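Local coordinates for protein ornithine carbamoyltransferase, anabolic (PDB 3TPF) that probably transfers the carbamoyl group of carbamoyl phosphate reversibly to L-ornithine, giving L-citrulline and phosphate on the pathway to arginine, at residues B[264-269]-B[274-279]; B[216-221]-B[247-252]; B[101-104]-B[109-112]. One frame throughout, in Å; residues are numbered along the deposited sequence.

Contact 1: B[264-269]-B[274-279]; sequences AYRGYE and IFEKHA
Arg266 reaches from the loop 264-269 to Glu276 on the short helix 272-277, giving Glu276 OE2 a salt bridge from Arg266 NH1 at 3.0 Å. The hydrogen bond is moderately straight (151°). Glu276 OE2 takes it on its anti lone pair, and the oxygen lies almost in the guanidinium plane, at its edge. That same oxygen also meets Arg86 and Lys82 of a neighbouring subunit, while Arg266 NH2 is paired with Asp83 of that subunit. The CD1-CE1 side of the Phe275 ring lies over one face of the guanidinium group, CE1 being 3.6 Å from Arg266 NH2; the ring itself is met obliquely, its plane 59° from that of the guanidinium. Phe275 has CB directed at the loop and CG anti to the backbone N (chi1 180°), which puts its CE2 3.4 Å from Ala264 CB; Leu262, predicted to bind carbamoyl phosphate, also touches the ring. Other polar groups are bonded within each segment. Tyr265 N donates to Glu269 OE2 at 2.7 Å, an oxygen that is also bonded to His260. A type II turn is closed by Tyr268 N on Tyr265 O, and Gly267 within it has a positive phi. On the helix, Ile274 O accepts from His278 ND1 at 3.1 Å and from His278 N, the two donors coming from opposite faces of its carbonyl plane. Acidic and basic groups of two chains gather here and probably balance one another, so the intrachain salt bridge forms part of the subunit interface.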
# COMPACT_ATOMS: atom_id res chain seq x y z
N ALA B 264 3.12 14.78 19.60
CA ALA B 264 3.30 15.49 20.85
C ALA B 264 2.20 15.15 21.81
O ALA B 264 1.11 14.81 21.42
CB ALA B 264 3.34 16.97 20.54
N TYR B 265 2.50 15.17 23.08
CA TYR B 265 1.48 14.86 24.09
C TYR B 265 1.36 16.04 25.01
O TYR B 265 2.12 16.21 25.94
CB TYR B 265 1.75 13.57 24.84
CG TYR B 265 1.84 12.41 23.90
CD1 TYR B 265 0.67 11.82 23.36
CD2 TYR B 265 3.08 11.89 23.53
CE1 TYR B 265 0.75 10.74 22.48
CE2 TYR B 265 3.19 10.82 22.66
CZ TYR B 265 2.03 10.25 22.11
OH TYR B 265 2.15 9.15 21.24
N ARG B 266 0.44 16.90 24.62
CA ARG B 266 0.15 18.13 25.32
C ARG B 266 -0.18 17.77 26.70
O ARG B 266 -0.98 16.89 26.95
CB ARG B 266 -1.04 18.85 24.67
CG ARG B 266 -0.74 19.41 23.29
CD ARG B 266 -1.97 19.64 22.46
NE ARG B 266 -1.70 19.12 21.13
CZ ARG B 266 -1.66 19.82 20.03
NH1 ARG B 266 -1.85 21.11 20.03
NH2 ARG B 266 -1.41 19.22 18.88
N GLY B 267 0.43 18.49 27.61
CA GLY B 267 0.17 18.28 29.04
C GLY B 267 1.22 17.40 29.71
O GLY B 267 1.23 17.23 30.94
N TYR B 268 2.10 16.84 28.88
CA TYR B 268 3.18 15.99 29.35
C TYR B 268 4.53 16.65 29.03
O TYR B 268 4.90 17.64 29.67
CB TYR B 268 3.07 14.59 28.74
CG TYR B 268 1.79 13.96 29.11
CD1 TYR B 268 0.69 14.07 28.29
CD2 TYR B 268 1.64 13.35 30.37
CE1 TYR B 268 -0.53 13.54 28.68
CE2 TYR B 268 0.42 12.83 30.76
CZ TYR B 268 -0.65 12.91 29.92
OH TYR B 268 -1.85 12.38 30.29
N GLU B 269 5.23 16.16 28.01
CA GLU B 269 6.54 16.71 27.72
C GLU B 269 6.47 18.16 27.24
O GLU B 269 7.45 18.88 27.25
CB GLU B 269 7.28 15.87 26.68
CG GLU B 269 6.75 15.99 25.27
CD GLU B 269 5.58 15.05 24.95
OE1 GLU B 269 5.14 14.23 25.81
OE2 GLU B 269 5.12 15.17 23.76
N ILE B 274 2.66 26.37 24.78
CA ILE B 274 3.99 26.48 24.24
C ILE B 274 4.16 25.77 22.90
O ILE B 274 4.87 26.22 22.00
CB ILE B 274 5.07 26.01 25.24
CG1 ILE B 274 6.32 26.86 25.07
CG2 ILE B 274 5.42 24.55 25.08
CD1 ILE B 274 6.03 28.31 25.36
N PHE B 275 3.49 24.65 22.80
CA PHE B 275 3.53 23.85 21.58
C PHE B 275 2.92 24.64 20.45
O PHE B 275 3.55 24.84 19.42
CB PHE B 275 2.75 22.57 21.76
CG PHE B 275 2.74 21.69 20.54
CD1 PHE B 275 1.71 21.75 19.65
CD2 PHE B 275 3.76 20.79 20.30
CE1 PHE B 275 1.70 20.95 18.50
CE2 PHE B 275 3.78 20.00 19.13
CZ PHE B 275 2.73 20.07 18.23
N GLU B 276 1.72 25.13 20.68
CA GLU B 276 1.07 25.97 19.68
C GLU B 276 1.83 27.28 19.41
O GLU B 276 1.90 27.78 18.26
CB GLU B 276 -0.36 26.25 20.02
CG GLU B 276 -1.29 25.05 19.82
CD GLU B 276 -1.37 24.61 18.35
OE1 GLU B 276 -1.19 25.46 17.43
OE2 GLU B 276 -1.68 23.42 18.12
N LYS B 277 2.49 27.80 20.44
CA LYS B 277 3.33 29.01 20.26
C LYS B 277 4.38 28.74 19.18
O LYS B 277 4.61 29.56 18.31
CB LYS B 277 4.00 29.46 21.55
CG LYS B 277 4.45 30.91 21.50
CD LYS B 277 5.53 31.20 22.53
CE LYS B 277 6.12 32.63 22.48
NZ LYS B 277 7.65 32.58 22.45
N HIS B 278 4.91 27.55 19.19
CA HIS B 278 5.84 27.14 18.14
C HIS B 278 5.29 26.26 17.00
O HIS B 278 6.03 25.52 16.38
CB HIS B 278 7.00 26.42 18.78
CG HIS B 278 7.81 27.29 19.64
ND1 HIS B 278 7.54 27.47 20.99
CD2 HIS B 278 8.87 28.09 19.34
CE1 HIS B 278 8.42 28.32 21.48
NE2 HIS B 278 9.25 28.70 20.51
N ALA B 279 4.02 26.30 16.73
CA ALA B 279 3.51 25.50 15.63
C ALA B 279 4.31 25.74 14.32
O ALA B 279 4.75 24.79 13.71
CB ALA B 279 2.03 25.69 15.43

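Contact 2: B[216-221]-B[247-252]; sequences DVVITD and KAMSVA
Val218 on strand 217-220 and Met249 on helix 246-251, the latter modelled as selenomethionine, lie alongside each other with their side chains running in opposite senses. Val218 points its CB at the helix and offers one branch: Val218 CG2 is 3.7 Å from Met249 SE and 3.9 Å from Met249 CE. The selenium of Met249 also comes within 3.9 Å of Val218 CB, so the selenoether passes along the side of the valine instead of meeting it end on. Met249 does not start out facing the strand. Its CG stands beside the backbone N (chi1 -73°), and bends at chi2 (-51°) and chi3 (-78°) fold the chain back until SE and CE reach the valine. Ala252, just past the helix, points its CB at the same branch and lies 4.2 Å from Val218 CG2, making that methyl group the shared surface for both helix-side residues. In Val218 this branch stands beside the backbone N, anti to the carbonyl carbon. Strand 217-220 runs between strands 148-152 and 257-260 in the five-stranded parallel sheet of the Rossmann-like Asp/Orn binding domain, and helix 246-251 belongs to the crossover leading from it to the neighbouring strand 257-260. Leu258 of that strand touches both Val218 and Met249, while Leu212 of helix 208-212 also packs on Val218, so the interface is apolar and buried. Nearby, Asp216 OD1 is hydrogen-bonded to Asn253, beyond the helix. The closest CA atoms across the two segments, those of Val218 and Met249, are 7.9 Å apart.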
# COMPACT_ATOMS: atom_id res chain seq x y z
N ASP B 216 19.74 28.42 22.12
CA ASP B 216 18.83 28.93 21.05
C ASP B 216 17.88 27.92 20.47
O ASP B 216 17.05 28.24 19.67
CB ASP B 216 19.61 29.41 19.85
CG ASP B 216 20.61 30.46 20.20
OD1 ASP B 216 20.33 31.34 21.03
OD2 ASP B 216 21.69 30.39 19.59
N VAL B 217 18.06 26.68 20.85
CA VAL B 217 17.30 25.57 20.30
C VAL B 217 16.97 24.60 21.43
O VAL B 217 17.87 24.09 22.10
CB VAL B 217 18.07 24.85 19.14
CG1 VAL B 217 17.21 23.82 18.45
CG2 VAL B 217 18.54 25.86 18.10
N VAL B 218 15.66 24.41 21.68
CA VAL B 218 15.21 23.48 22.71
C VAL B 218 14.50 22.34 22.06
O VAL B 218 13.60 22.51 21.24
CB VAL B 218 14.25 24.10 23.73
CG1 VAL B 218 13.79 23.08 24.76
CG2 VAL B 218 14.84 25.33 24.41
N ILE B 219 14.96 21.15 22.37
CA ILE B 219 14.43 19.95 21.73
C ILE B 219 13.86 19.03 22.77
O ILE B 219 14.52 18.74 23.76
CB ILE B 219 15.53 19.17 21.02
CG1 ILE B 219 16.23 20.10 19.99
CG2 ILE B 219 14.94 17.89 20.46
CD1 ILE B 219 17.23 19.40 19.11
N THR B 220 12.66 18.54 22.52
CA THR B 220 12.09 17.60 23.44
C THR B 220 11.40 16.52 22.69
O THR B 220 11.27 16.57 21.47
CB THR B 220 11.13 18.28 24.41
OG1 THR B 220 10.87 17.40 25.50
CG2 THR B 220 9.86 18.62 23.74
N ASP B 221 10.98 15.51 23.42
CA ASP B 221 10.35 14.33 22.81
C ASP B 221 9.48 13.60 23.82
O ASP B 221 9.61 13.79 25.05
CB ASP B 221 11.43 13.38 22.30
CG ASP B 221 10.89 12.27 21.37
OD1 ASP B 221 9.71 12.32 20.91
OD2 ASP B 221 11.67 11.33 21.11
N LYS B 247 7.59 29.04 31.26
CA LYS B 247 8.69 29.40 32.20
C LYS B 247 10.00 28.79 31.74
O LYS B 247 11.06 29.42 31.91
CB LYS B 247 8.45 29.02 33.68
CG LYS B 247 9.47 29.70 34.63
CD LYS B 247 9.21 29.39 36.09
N ALA B 248 9.93 27.56 31.25
CA ALA B 248 11.12 26.84 30.81
C ALA B 248 11.73 27.55 29.60
O ALA B 248 12.92 27.80 29.58
CB ALA B 248 10.81 25.39 30.50
N MSE B 249 10.90 27.88 28.62
CA MSE B 249 11.37 28.58 27.42
C MSE B 249 11.92 29.92 27.75
O MSE B 249 12.81 30.41 27.05
CB MSE B 249 10.29 28.84 26.38
CG MSE B 249 9.84 27.61 25.60
SE MSE B 249 11.35 26.55 24.80
CE MSE B 249 11.93 27.56 23.17
N SER B 250 11.34 30.55 28.79
CA SER B 250 11.82 31.85 29.33
C SER B 250 13.28 31.81 29.70
O SER B 250 13.99 32.82 29.59
CB SER B 250 11.05 32.28 30.59
N VAL B 251 13.74 30.65 30.16
CA VAL B 251 15.12 30.46 30.66
C VAL B 251 16.12 30.44 29.51
O VAL B 251 17.30 30.78 29.65
CB VAL B 251 15.22 29.17 31.48
CG1 VAL B 251 16.62 28.97 32.02
CG2 VAL B 251 14.19 29.18 32.59
N ALA B 252 15.63 29.98 28.38
CA ALA B 252 16.44 29.94 27.19
C ALA B 252 16.51 31.33 26.62
O ALA B 252 15.80 32.24 27.05
CB ALA B 252 15.86 29.01 26.18

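Contact 3: B[101-104]-B[109-112]; sequences KHET and ARYS
Arg110 and Glu103 form a salt bridge along the solvent-facing surface of helix 102-111, the helix that joins strands 94-98 and 116-118 in a beta-alpha-beta unit of the carbamoyl-phosphate binding domain. They stand seven residues apart, about two turns. From Arg110 CB, which points toward the first turn, the chain runs extended: CG is anti to the backbone N and CD continues that course, and neither CG nor CD touches the 101-104 segment. The bend comes at chi3 (-93°), where NE swings the guanidinium group across the end of Glu103, the two side chains meeting at about a right angle. Arg110 CZ comes to 4.0 Å from Glu103 OE2. Arg110 NH1 donates to Glu103 OE2 (3.0 Å, N-H...O angle 150°), and the oxygen accepts on its syn lone pair, the side of the other carboxylate oxygen. The oxygen is tilted 18° from the guanidinium plane, so it sits at the edge without being fully in plane. NH1 is shared: Glu107, one turn back along the helix, makes a salt bridge with it through OE1, giving this nitrogen two acidic partners. Glu103 starts out pointing away from Arg110, and a bend at chi2 brings its carboxylate round. His102 and Tyr111 pack elsewhere: the backbone N of His102 is hydrogen-bonded to Glu122 and its ring ND1 to Ser121, and Tyr111 lies on helix 81-91. The other terminal nitrogen, Arg110 NH2, remains 4.1 Å from Glu103 OE2, so the bridge to Glu103 rests on one hydrogen bond, from NH1.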
# COMPACT_ATOMS: atom_id res chain seq x y z
N LYS B 101 14.40 -3.52 16.57
CA LYS B 101 15.79 -3.73 17.06
C LYS B 101 16.91 -3.40 16.02
O LYS B 101 16.94 -3.92 14.91
CB LYS B 101 15.96 -5.14 17.53
CG LYS B 101 15.17 -5.59 18.79
CD LYS B 101 13.88 -6.36 18.42
CE LYS B 101 14.15 -7.67 17.62
NZ LYS B 101 13.01 -8.21 16.79
N HIS B 102 17.85 -2.54 16.40
CA HIS B 102 18.93 -2.11 15.51
C HIS B 102 19.67 -3.31 14.87
O HIS B 102 20.10 -3.27 13.70
CB HIS B 102 19.93 -1.23 16.24
CG HIS B 102 20.77 -0.39 15.32
ND1 HIS B 102 20.24 0.65 14.61
CD2 HIS B 102 22.09 -0.42 15.01
CE1 HIS B 102 21.19 1.23 13.89
NE2 HIS B 102 22.33 0.61 14.13
N GLU B 103 19.84 -4.37 15.64
CA GLU B 103 20.57 -5.51 15.14
C GLU B 103 20.01 -5.94 13.79
O GLU B 103 20.75 -6.32 12.88
CB GLU B 103 20.50 -6.64 16.13
CG GLU B 103 21.06 -7.96 15.58
CD GLU B 103 22.51 -7.87 15.03
OE1 GLU B 103 23.31 -7.03 15.60
OE2 GLU B 103 22.83 -8.67 14.05
N THR B 104 18.68 -5.88 13.68
CA THR B 104 17.97 -6.22 12.45
C THR B 104 18.44 -5.38 11.28
O THR B 104 18.62 -5.88 10.19
CB THR B 104 16.45 -6.05 12.59
OG1 THR B 104 15.97 -6.86 13.68
CG2 THR B 104 15.74 -6.41 11.30
N ALA B 109 21.75 -5.18 6.42
CA ALA B 109 22.78 -4.38 5.66
C ALA B 109 23.91 -5.29 5.27
O ALA B 109 24.48 -5.22 4.18
CB ALA B 109 23.33 -3.24 6.49
N ARG B 110 24.17 -6.19 6.19
CA ARG B 110 25.25 -7.13 6.06
C ARG B 110 25.04 -7.98 4.81
O ARG B 110 25.99 -8.36 4.16
CB ARG B 110 25.26 -8.00 7.30
CG ARG B 110 26.51 -8.66 7.81
CD ARG B 110 26.10 -9.11 9.26
NE ARG B 110 26.45 -8.14 10.29
CZ ARG B 110 25.89 -8.09 11.52
NH1 ARG B 110 24.95 -8.97 11.88
NH2 ARG B 110 26.29 -7.15 12.41
N TYR B 111 23.79 -8.29 4.47
CA TYR B 111 23.48 -9.12 3.29
C TYR B 111 22.81 -8.36 2.12
O TYR B 111 22.36 -9.00 1.17
CB TYR B 111 22.57 -10.27 3.72
CG TYR B 111 23.27 -11.30 4.54
CD1 TYR B 111 24.07 -12.27 3.95
CD2 TYR B 111 23.16 -11.29 5.92
CE1 TYR B 111 24.73 -13.20 4.72
CE2 TYR B 111 23.81 -12.24 6.69
CZ TYR B 111 24.59 -13.20 6.09
OH TYR B 111 25.23 -14.15 6.91
N SER B 112 22.66 -7.04 2.22
CA SER B 112 21.91 -6.30 1.20
C SER B 112 22.79 -5.71 0.18
O SER B 112 23.61 -4.92 0.49
CB SER B 112 21.10 -5.15 1.82
OG SER B 112 20.40 -4.44 0.80

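How the contacts relate
From the N terminus, contact 3 comes first, linking the two ends of helix 102-111 in the carbamoyl-phosphate binding domain; it closes no loop, since the residues between are helix. Contact 2 follows in the Asp/Orn binding domain, closing a loop of 25 residues between strand 217-220 and helix 246-251. Contact 1 comes last and spans four residues, joining the loop after strand 257-260 to helix 272-277. The three lie in series, neither nested nor crossing. Contacts 1 and 2 have centres 12 Å apart and touch: Ile274 and His278 pack on Met249, and Glu269 on Asp221. Contact 3 lies across the chain's centre, about 35 Å from contact 1 and 36 Å from contact 2, centre to centre.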